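Oxidoreductase (Corynebacterium diphtheriae, PDB 3K1Y) probably acts as an FMN-dependent oxidoreductase of the NADPH-dependent FMN reductase family. Local coordinates at residues Gly102-Lys105 / Met106-Ile110. Numbering follows the deposited sequence.
Sequences GLFK and MFFDI
Lys105 and Asp109, one helical turn apart, form a salt bridge in which NZ of Lys105 lies 2.7 Å from OD1 of Asp109 and meets the syn lone pair of that oxygen. Bends at chi2 (55°) and chi4 (58°) fold the lysine chain so that its ammonium end reaches the carboxylate, the two side chains crossing at about a right angle. Both charged groups also serve the subunit interface: Lys105 NZ donates to the carbonyl oxygens of Phe96 and Tyr100 of the second subunit, while Asp109 OD2 accepts a hydrogen bond from the backbone N of Gly102 of the second subunit.

Among the aromatic side chains, Phe108 sets CE2 over one face of the Phe104 ring, offset toward the rim and 3.3 Å from CZ of Phe104. The ring planes meet at 49°, with centroids 4.8 Å apart. Val91 of strand 88-94 and Leu143 of helix 135-146 touch both rings.

Backbone hydrogen bonds of the i to i+4 kind run from Met106 N to Gly102 O (2.7 Å), Phe107 N to Leu103 O and Asp109 N to Lys105 O. Largely buried, with its charged pair against the second subunit, this is the helix of the beta-alpha-beta crossover joining strands 88-94 and 120-127 in a flavodoxin-like fold.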
loop_
_atom_site.group_PDB
_atom_site.type_symbol
_atom_site.label_atom_id
_atom_site.label_comp_id
_atom_site.label_asym_id
_atom_site.label_seq_id
_atom_site.Cartn_x
_atom_site.Cartn_y
_atom_site.Cartn_z
ATOM N N GLY A 102 6.388 14.622 4.905
ATOM C CA GLY A 102 5.558 15.553 4.171
ATOM C C GLY A 102 6.463 16.434 3.328
ATOM O O GLY A 102 6.137 16.750 2.182
ATOM N N LEU A 103 7.610 16.814 3.891
ATOM C CA LEU A 103 8.565 17.666 3.187
ATOM C C LEU A 103 9.114 16.948 1.949
ATOM O O LEU A 103 9.307 17.553 0.892
ATOM C CB LEU A 103 9.712 18.063 4.117
ATOM C CG LEU A 103 10.831 18.922 3.507
ATOM C CD1 LEU A 103 10.282 20.293 3.127
ATOM C CD2 LEU A 103 11.984 19.056 4.515
ATOM N N PHE A 104 9.374 15.655 2.098
ATOM C CA PHE A 104 9.862 14.845 1.002
ATOM C C PHE A 104 8.769 14.886 -0.059
ATOM O O PHE A 104 9.034 15.133 -1.240
ATOM C CB PHE A 104 10.073 13.409 1.495
ATOM C CG PHE A 104 10.446 12.423 0.415
ATOM C CD1 PHE A 104 11.778 12.217 0.074
ATOM C CD2 PHE A 104 9.462 11.648 -0.212
ATOM C CE1 PHE A 104 12.137 11.247 -0.870
ATOM C CE2 PHE A 104 9.804 10.681 -1.154
ATOM C CZ PHE A 104 11.151 10.475 -1.484
ATOM N N LYS A 105 7.532 14.662 0.374
ATOM C CA LYS A 105 6.401 14.648 -0.548
ATOM C C LYS A 105 6.215 15.993 -1.237
ATOM O O LYS A 105 5.934 16.055 -2.438
ATOM C CB LYS A 105 5.110 14.266 0.187
ATOM C CG LYS A 105 3.879 14.135 -0.721
ATOM C CD LYS A 105 4.139 13.144 -1.863
ATOM C CE LYS A 105 2.842 12.609 -2.467
ATOM N NZ LYS A 105 1.929 13.662 -2.995
HETATM N N MSE A 106 6.376 17.067 -0.478
HETATM C CA MSE A 106 6.203 18.396 -1.026
HETATM C C MSE A 106 7.081 18.621 -2.245
HETATM O O MSE A 106 6.609 19.089 -3.279
HETATM C CB MSE A 106 6.514 19.438 0.037
HETATM C CG MSE A 106 6.088 20.838 -0.339
HETATM SE SE MSE A 106 6.288 22.000 1.173
HETATM C CE MSE A 106 4.701 21.470 2.166
ATOM N N PHE A 107 8.360 18.283 -2.128
ATOM C CA PHE A 107 9.291 18.459 -3.235
ATOM C C PHE A 107 8.713 17.835 -4.502
ATOM O O PHE A 107 8.553 18.514 -5.521
ATOM C CB PHE A 107 10.647 17.820 -2.914
ATOM C CG PHE A 107 11.663 17.955 -4.027
ATOM C CD1 PHE A 107 12.265 19.183 -4.298
ATOM C CD2 PHE A 107 12.004 16.855 -4.813
ATOM C CE1 PHE A 107 13.198 19.313 -5.339
ATOM C CE2 PHE A 107 12.931 16.972 -5.850
ATOM C CZ PHE A 107 13.530 18.208 -6.112
ATOM N N PHE A 108 8.393 16.548 -4.438
ATOM C CA PHE A 108 7.825 15.875 -5.596
ATOM C C PHE A 108 6.565 16.565 -6.103
ATOM O O PHE A 108 6.402 16.738 -7.312
ATOM C CB PHE A 108 7.550 14.409 -5.271
ATOM C CG PHE A 108 8.796 13.599 -5.139
ATOM C CD1 PHE A 108 9.409 13.060 -6.266
ATOM C CD2 PHE A 108 9.419 13.454 -3.901
ATOM C CE1 PHE A 108 10.625 12.394 -6.167
ATOM C CE2 PHE A 108 10.638 12.789 -3.789
ATOM C CZ PHE A 108 11.242 12.259 -4.924
ATOM N N ASP A 109 5.681 16.973 -5.193
ATOM C CA ASP A 109 4.463 17.662 -5.613
ATOM C C ASP A 109 4.800 18.858 -6.505
ATOM O O ASP A 109 4.085 19.166 -7.459
ATOM C CB ASP A 109 3.671 18.180 -4.405
ATOM C CG ASP A 109 3.160 17.070 -3.509
ATOM O OD1 ASP A 109 2.940 15.944 -4.003
ATOM O OD2 ASP A 109 2.957 17.336 -2.310
ATOM N N ILE A 110 5.899 19.529 -6.177
ATOM C CA ILE A 110 6.339 20.727 -6.884
ATOM C C ILE A 110 6.876 20.508 -8.298
ATOM O O ILE A 110 6.899 21.436 -9.102
ATOM C CB ILE A 110 7.410 21.483 -6.020
ATOM C CG1 ILE A 110 6.932 22.899 -5.747
ATOM C CG2 ILE A 110 8.774 21.506 -6.704
ATOM C CD1 ILE A 110 5.667 22.965 -4.916
#